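Rhamnosidase B (Bacillus sp., PDB 2OKX) probably hydrolyses terminal alpha-L-rhamnose residues from rhamnose-containing glycosides, as a family 78 alpha-L-rhamnosidase. Local coordinates at residues Asn227-Glu232 against Leu337-Thr342; Ala237-Tyr242 against Ser308-Ser313. All blocks are in the same frame, centred on the assembly; numbering follows the deposited sequence.

Contact 1 (Asn227-Glu232 against Leu337-Thr342); sequences NQMVPE and LATIGT
Thr342 supplies the one hydrogen bond that clearly joins 227-232 to 337-342: its OG1 donates to Met229 O at 2.7 Å. The hydroxyl meets that oxygen in the carbonyl plane, on a lone pair, with a C=O...donor angle of 128°. Its rotation about CA-CB (chi1 -51°) sets OG1 beside the backbone N, opposite the carbonyl carbon, and turns it to the last turn of helix 225-229, whose next residue, Val230, has already left helical angles. A valine in place of Thr342 would probably leave Met229 O without this donor and the helix end less firmly tied to the end of 337-342. A second polar approach, less certain, brings the side-chain amide of Gln228 to the hydroxyl of Thr339.

The nonpolar part is carried by Met229. Its chain, bent at chi2 (-57°) and again at chi3, runs past Thr339 in the opposite sense and lays SD alongside the threonine, 3.6 Å from Thr339 CB. The methyl CE then ends over the backbone, 4.0 Å from Ile340 O, and also lies 3.8 Å from Thr342 OG1. A side chain at Gly341 would point at this methyl, and a cis peptide follows, linking Gly341 to Thr342. Gln228 CG packs on Thr339 CG2 at 3.7 Å.

The short helix thus lies against strand 338-340, which pairs through its backbone with strand 240-252 on one side and with strand 384-386 on the other. Met229 also touches Tyr242 and Ile305, while Ile340 turns away from the helix to Ala247 and Leu302, within the family's D2 region.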
ATOM      1  N   ASN A 227     -20.626  -0.874   0.199  1.00 23.59           N
ATOM      2  CA  ASN A 227     -21.402   0.358   0.215  1.00 24.53           C
ATOM      3  C   ASN A 227     -22.872   0.129  -0.166  1.00 24.65           C
ATOM      4  O   ASN A 227     -23.740   0.925   0.194  1.00 25.87           O
ATOM      5  CB  ASN A 227     -20.768   1.407  -0.714  1.00 24.27           C
ATOM      6  CG  ASN A 227     -19.409   1.903  -0.213  1.00 25.74           C
ATOM      7  OD1 ASN A 227     -19.008   1.639   0.926  1.00 25.49           O
ATOM      8  ND2 ASN A 227     -18.703   2.639  -1.064  1.00 22.85           N
ATOM      9  N   GLN A 228     -23.151  -0.959  -0.879  1.00 24.97           N
ATOM     10  CA  GLN A 228     -24.521  -1.271  -1.279  1.00 26.38           C
ATOM     11  C   GLN A 228     -25.330  -1.855  -0.116  1.00 28.43           C
ATOM     12  O   GLN A 228     -26.491  -1.487   0.084  1.00 28.17           O
ATOM     13  CB  GLN A 228     -24.521  -2.256  -2.456  1.00 25.34           C
ATOM     14  CG  GLN A 228     -25.852  -2.987  -2.693  1.00 27.53           C
ATOM     15  CD  GLN A 228     -26.980  -2.074  -3.160  1.00 27.84           C
ATOM     16  OE1 GLN A 228     -28.140  -2.494  -3.241  1.00 28.68           O
ATOM     17  NE2 GLN A 228     -26.648  -0.828  -3.474  1.00 25.92           N
ATOM     18  N   MET A 229     -24.712  -2.755   0.647  1.00 27.47           N
ATOM     19  CA  MET A 229     -25.373  -3.399   1.779  1.00 26.52           C
ATOM     20  C   MET A 229     -25.355  -2.575   3.069  1.00 27.09           C
ATOM     21  O   MET A 229     -26.237  -2.725   3.914  1.00 25.25           O
ATOM     22  CB  MET A 229     -24.746  -4.772   2.041  1.00 26.19           C
ATOM     23  CG  MET A 229     -24.841  -5.736   0.871  1.00 27.26           C
ATOM     24  SD  MET A 229     -26.540  -6.029   0.315  1.00 29.13           S
ATOM     25  CE  MET A 229     -27.091  -7.253   1.501  1.00 26.01           C
ATOM     26  N   VAL A 230     -24.350  -1.718   3.224  1.00 26.14           N
ATOM     27  CA  VAL A 230     -24.238  -0.864   4.405  1.00 26.91           C
ATOM     28  C   VAL A 230     -23.846   0.528   3.922  1.00 28.01           C
ATOM     29  O   VAL A 230     -22.684   0.919   3.997  1.00 27.40           O
ATOM     30  CB  VAL A 230     -23.159  -1.381   5.385  1.00 26.88           C
ATOM     31  CG1 VAL A 230     -23.154  -0.531   6.649  1.00 28.18           C
ATOM     32  CG2 VAL A 230     -23.418  -2.835   5.729  1.00 26.09           C
ATOM     33  N   PRO A 231     -24.823   1.292   3.414  1.00 28.95           N
ATOM     34  CA  PRO A 231     -24.632   2.651   2.894  1.00 29.25           C
ATOM     35  C   PRO A 231     -23.780   3.601   3.731  1.00 29.44           C
ATOM     36  O   PRO A 231     -23.022   4.404   3.187  1.00 29.32           O
ATOM     37  CB  PRO A 231     -26.064   3.150   2.727  1.00 28.94           C
ATOM     38  CG  PRO A 231     -26.783   1.912   2.326  1.00 29.82           C
ATOM     39  CD  PRO A 231     -26.242   0.903   3.317  1.00 28.85           C
ATOM     40  N   GLU A 232     -23.895   3.515   5.050  1.00 28.99           N
ATOM     41  CA  GLU A 232     -23.129   4.402   5.912  1.00 30.62           C
ATOM     42  C   GLU A 232     -21.637   4.052   5.958  1.00 28.45           C
ATOM     43  O   GLU A 232     -20.832   4.848   6.425  1.00 27.94           O
ATOM     44  CB  GLU A 232     -23.724   4.388   7.326  1.00 34.45           C
ATOM     45  CG  GLU A 232     -23.291   5.555   8.202  1.00 41.58           C
ATOM     46  CD  GLU A 232     -21.935   5.344   8.853  1.00 46.51           C
ATOM     47  OE1 GLU A 232     -21.340   6.341   9.321  1.00 47.58           O
ATOM     48  OE2 GLU A 232     -21.471   4.181   8.907  1.00 49.06           O
ATOM     49  N   LEU A 337     -29.162  -6.275 -11.473  1.00 29.68           N
ATOM     50  CA  LEU A 337     -29.023  -7.045 -10.244  1.00 30.28           C
ATOM     51  C   LEU A 337     -29.734  -6.323  -9.115  1.00 28.66           C
ATOM     52  O   LEU A 337     -29.963  -5.116  -9.179  1.00 30.20           O
ATOM     53  CB  LEU A 337     -27.544  -7.206  -9.858  1.00 30.20           C
ATOM     54  CG  LEU A 337     -26.565  -7.830 -10.852  1.00 30.27           C
ATOM     55  CD1 LEU A 337     -25.163  -7.812 -10.267  1.00 31.34           C
ATOM     56  CD2 LEU A 337     -26.984  -9.244 -11.163  1.00 31.54           C
ATOM     57  N   ALA A 338     -30.079  -7.077  -8.083  1.00 29.00           N
ATOM     58  CA  ALA A 338     -30.728  -6.529  -6.903  1.00 28.75           C
ATOM     59  C   ALA A 338     -30.111  -7.242  -5.712  1.00 27.26           C
ATOM     60  O   ALA A 338     -29.531  -8.315  -5.862  1.00 27.55           O
ATOM     61  CB  ALA A 338     -32.227  -6.796  -6.952  1.00 29.39           C
ATOM     62  N   THR A 339     -30.209  -6.644  -4.533  1.00 26.98           N
ATOM     63  CA  THR A 339     -29.676  -7.295  -3.351  1.00 27.77           C
ATOM     64  C   THR A 339     -30.832  -7.540  -2.396  1.00 28.50           C
ATOM     65  O   THR A 339     -31.800  -6.780  -2.376  1.00 29.87           O
ATOM     66  CB  THR A 339     -28.585  -6.448  -2.662  1.00 26.60           C
ATOM     67  OG1 THR A 339     -29.105  -5.158  -2.330  1.00 29.27           O
ATOM     68  CG2 THR A 339     -27.387  -6.288  -3.587  1.00 24.38           C
ATOM     69  N   ILE A 340     -30.738  -8.619  -1.631  1.00 28.28           N
ATOM     70  CA  ILE A 340     -31.774  -8.976  -0.673  1.00 28.10           C
ATOM     71  C   ILE A 340     -31.192  -8.859   0.731  1.00 28.45           C
ATOM     72  O   ILE A 340     -30.275  -9.594   1.095  1.00 29.30           O
ATOM     73  CB  ILE A 340     -32.261 -10.415  -0.909  1.00 27.60           C
ATOM     74  CG1 ILE A 340     -32.610 -10.601  -2.386  1.00 28.54           C
ATOM     75  CG2 ILE A 340     -33.484 -10.696  -0.041  1.00 29.21           C
ATOM     76  CD1 ILE A 340     -33.039 -12.009  -2.750  1.00 26.51           C
ATOM     77  N   GLY A 341     -31.737  -7.929   1.510  1.00 26.70           N
ATOM     78  CA  GLY A 341     -31.260  -7.691   2.860  1.00 27.56           C
ATOM     79  C   GLY A 341     -31.492  -6.224   3.171  1.00 28.45           C
ATOM     80  O   GLY A 341     -32.365  -5.607   2.558  1.00 30.31           O
ATOM     81  N   THR A 342     -30.728  -5.643   4.090  1.00 28.06           N
ATOM     82  CA  THR A 342     -29.669  -6.324   4.824  1.00 28.68           C
ATOM     83  C   THR A 342     -30.261  -6.911   6.108  1.00 27.40           C
ATOM     84  O   THR A 342     -30.648  -6.169   7.006  1.00 27.86           O
ATOM     85  CB  THR A 342     -28.557  -5.320   5.172  1.00 28.84           C
ATOM     86  OG1 THR A 342     -28.173  -4.619   3.981  1.00 28.57           O
ATOM     87  CG2 THR A 342     -27.348  -6.031   5.760  1.00 29.03           C
TER

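Contact 2 (Ala237-Tyr242 against Ser308-Ser313)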
ATOM      1  N   ALA A 237     -13.423   3.391   7.196  1.00 23.47           N
ATOM      2  CA  ALA A 237     -12.720   2.294   6.546  1.00 23.69           C
ATOM      3  C   ALA A 237     -12.565   1.099   7.472  1.00 25.25           C
ATOM      4  O   ALA A 237     -11.598   0.344   7.365  1.00 24.77           O
ATOM      5  CB  ALA A 237     -11.352   2.763   6.057  1.00 23.96           C
ATOM      6  N   ASN A 238     -13.506   0.940   8.397  1.00 23.76           N
ATOM      7  CA  ASN A 238     -13.477  -0.192   9.309  1.00 23.30           C
ATOM      8  C   ASN A 238     -14.202  -1.335   8.623  1.00 22.72           C
ATOM      9  O   ASN A 238     -15.052  -1.114   7.764  1.00 24.15           O
ATOM     10  CB  ASN A 238     -14.208   0.123  10.617  1.00 22.97           C
ATOM     11  CG  ASN A 238     -13.556   1.234  11.399  1.00 24.59           C
ATOM     12  OD1 ASN A 238     -12.347   1.215  11.640  1.00 24.56           O
ATOM     13  ND2 ASN A 238     -14.357   2.208  11.820  1.00 24.83           N
ATOM     14  N   PRO A 239     -13.857  -2.576   8.976  1.00 21.74           N
ATOM     15  CA  PRO A 239     -14.533  -3.712   8.355  1.00 22.03           C
ATOM     16  C   PRO A 239     -15.997  -3.729   8.790  1.00 22.92           C
ATOM     17  O   PRO A 239     -16.312  -3.362   9.920  1.00 23.11           O
ATOM     18  CB  PRO A 239     -13.785  -4.915   8.925  1.00 21.77           C
ATOM     19  CG  PRO A 239     -12.420  -4.380   9.204  1.00 19.56           C
ATOM     20  CD  PRO A 239     -12.704  -3.017   9.778  1.00 22.51           C
ATOM     21  N   VAL A 240     -16.887  -4.124   7.891  1.00 22.69           N
ATOM     22  CA  VAL A 240     -18.298  -4.242   8.244  1.00 23.41           C
ATOM     23  C   VAL A 240     -18.715  -5.625   7.785  1.00 23.62           C
ATOM     24  O   VAL A 240     -18.062  -6.224   6.931  1.00 25.50           O
ATOM     25  CB  VAL A 240     -19.205  -3.198   7.531  1.00 22.70           C
ATOM     26  CG1 VAL A 240     -18.749  -1.794   7.859  1.00 24.50           C
ATOM     27  CG2 VAL A 240     -19.209  -3.435   6.029  1.00 22.63           C
ATOM     28  N   SER A 241     -19.780  -6.149   8.372  1.00 23.35           N
ATOM     29  CA  SER A 241     -20.282  -7.450   7.963  1.00 22.66           C
ATOM     30  C   SER A 241     -21.741  -7.254   7.595  1.00 23.32           C
ATOM     31  O   SER A 241     -22.431  -6.422   8.187  1.00 24.46           O
ATOM     32  CB  SER A 241     -20.158  -8.465   9.098  1.00 24.60           C
ATOM     33  OG  SER A 241     -18.798  -8.755   9.377  1.00 26.22           O
ATOM     34  N   TYR A 242     -22.198  -7.984   6.590  1.00 23.01           N
ATOM     35  CA  TYR A 242     -23.586  -7.891   6.173  1.00 24.20           C
ATOM     36  C   TYR A 242     -24.118  -9.266   5.844  1.00 23.56           C
ATOM     37  O   TYR A 242     -23.364 -10.179   5.509  1.00 23.14           O
ATOM     38  CB  TYR A 242     -23.756  -6.954   4.964  1.00 23.95           C
ATOM     39  CG  TYR A 242     -22.740  -7.130   3.857  1.00 24.30           C
ATOM     40  CD1 TYR A 242     -21.687  -6.224   3.702  1.00 25.67           C
ATOM     41  CD2 TYR A 242     -22.824  -8.203   2.968  1.00 24.62           C
ATOM     42  CE1 TYR A 242     -20.739  -6.384   2.687  1.00 22.73           C
ATOM     43  CE2 TYR A 242     -21.881  -8.371   1.954  1.00 24.53           C
ATOM     44  CZ  TYR A 242     -20.841  -7.457   1.822  1.00 23.90           C
ATOM     45  OH  TYR A 242     -19.902  -7.628   0.826  1.00 25.09           O
ATOM     46  N   SER A 308     -17.846 -10.707   5.881  1.00 24.30           N
ATOM     47  CA  SER A 308     -17.166  -9.514   6.350  1.00 24.52           C
ATOM     48  C   SER A 308     -16.603  -8.900   5.074  1.00 22.85           C
ATOM     49  O   SER A 308     -16.119  -9.619   4.206  1.00 23.74           O
ATOM     50  CB  SER A 308     -16.018  -9.883   7.293  1.00 25.55           C
ATOM     51  OG  SER A 308     -15.338  -8.717   7.725  1.00 26.48           O
ATOM     52  N   ASP A 309     -16.672  -7.581   4.952  1.00 23.02           N
ATOM     53  CA  ASP A 309     -16.171  -6.905   3.761  1.00 22.50           C
ATOM     54  C   ASP A 309     -15.443  -5.636   4.186  1.00 22.77           C
ATOM     55  O   ASP A 309     -16.065  -4.688   4.666  1.00 24.99           O
ATOM     56  CB  ASP A 309     -17.344  -6.547   2.834  1.00 22.41           C
ATOM     57  CG  ASP A 309     -16.897  -6.187   1.422  1.00 24.94           C
ATOM     58  OD1 ASP A 309     -15.725  -5.805   1.237  1.00 25.05           O
ATOM     59  OD2 ASP A 309     -17.728  -6.274   0.494  1.00 25.23           O
ATOM     60  N   HIS A 310     -14.127  -5.610   4.013  1.00 21.57           N
ATOM     61  CA  HIS A 310     -13.357  -4.432   4.398  1.00 21.58           C
ATOM     62  C   HIS A 310     -13.504  -3.349   3.333  1.00 21.06           C
ATOM     63  O   HIS A 310     -13.320  -2.160   3.599  1.00 21.87           O
ATOM     64  CB  HIS A 310     -11.876  -4.790   4.560  1.00 21.37           C
ATOM     65  CG  HIS A 310     -11.173  -3.987   5.610  1.00 22.00           C
ATOM     66  ND1 HIS A 310     -11.544  -2.699   5.939  1.00 23.68           N
ATOM     67  CD2 HIS A 310     -10.119  -4.288   6.405  1.00 20.64           C
ATOM     68  CE1 HIS A 310     -10.749  -2.244   6.892  1.00 22.19           C
ATOM     69  NE2 HIS A 310      -9.876  -3.188   7.192  1.00 24.12           N
ATOM     70  N   GLY A 311     -13.841  -3.771   2.121  1.00 20.94           N
ATOM     71  CA  GLY A 311     -13.993  -2.826   1.033  1.00 21.55           C
ATOM     72  C   GLY A 311     -13.323  -3.351  -0.221  1.00 23.27           C
ATOM     73  O   GLY A 311     -12.561  -4.322  -0.172  1.00 22.42           O
ATOM     74  N   GLY A 312     -13.597  -2.710  -1.351  1.00 23.13           N
ATOM     75  CA  GLY A 312     -13.022  -3.169  -2.602  1.00 24.06           C
ATOM     76  C   GLY A 312     -14.119  -3.802  -3.434  1.00 23.92           C
ATOM     77  O   GLY A 312     -15.216  -4.047  -2.934  1.00 24.97           O
ATOM     78  N   SER A 313     -13.829  -4.087  -4.697  1.00 23.60           N
ATOM     79  CA  SER A 313     -14.823  -4.667  -5.587  1.00 24.09           C
ATOM     80  C   SER A 313     -15.023  -6.172  -5.460  1.00 23.97           C
ATOM     81  O   SER A 313     -14.078  -6.923  -5.220  1.00 23.95           O
ATOM     82  CB  SER A 313     -14.464  -4.344  -7.043  1.00 22.18           C
ATOM     83  OG  SER A 313     -14.426  -2.947  -7.259  1.00 22.60           O
TER
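Tyr242 and Asp309 form the tight, buried end of this contact. Tyr242 OH donates to Asp309 OD2 at 2.6 Å, using the anti lone pair, and the oxygen sits at the ring edge, in its plane, although ring and carboxylate are turned 54° apart. Asp309 CB comes within 3.4 Å of Tyr242 CE1. With Tyr242 CG between the backbone N and the carbonyl carbon, this torsion (chi1 45°) sends the ring toward Asp309 on the partner strand. The other oxygen, Asp309 OD1, accepts from Gly311 N at 2.9 Å, an Asx turn, and also makes a salt bridge with Arg267; the carboxylate is therefore held at both oxygens, and the arginine would be expected to stabilise its negative charge.

Between the two strands, Asp309 N donates to Val240 O at 2.8 Å, almost straight, whereas the return bond from Val240 N to Asp309 O is weak at 3.4 Å. The side chains of Val240 and Asp309 lie on the same face of the sheet, touching Arg226 and Leu225 of helix 225-229. At the loop end the packing is again close: Pro239 CG sits over the centre of the His310 ring in a CH-pi contact, 3.5 Å from the centroid, and Trp622 meets the same ring edge-to-face.

The other face is more open. Ser241 and the exposed Ser308 form a non-hydrogen-bonded pair whose side chains merely lie near one another, Ser241 OG being 3.7 Å from Ser308 CB.

Paired in this way, the ends of strands 240-252 and 297-309 form an antiparallel strand pair inside a larger sheet, with strand 297-309 leading into an Asx turn at Asp309-Gly311, within the D2 region of an alpha-L-rhamnosidase.

Contact 1 is mostly buried, whereas contact 2 is only partly buried and has an exposed serine; the centre of contact 1 lies about 27 Å, and that of contact 2 about 17 Å, from the centre of the chain. Their centres are about 12 Å apart, and contact 2 is nested within the loop that contact 1 closes. One antiparallel sheet serves both: in contact 1 a helix end packs on it through a methionine and a single threonine bond, while in contact 2 two of its strands pair by backbone bonds, with a tyrosine-carboxylate link and proline-histidine packing. The two meet at Tyr242, whose CG lies 3.6 Å from Met229 CB and whose CB touches Thr342 CG2.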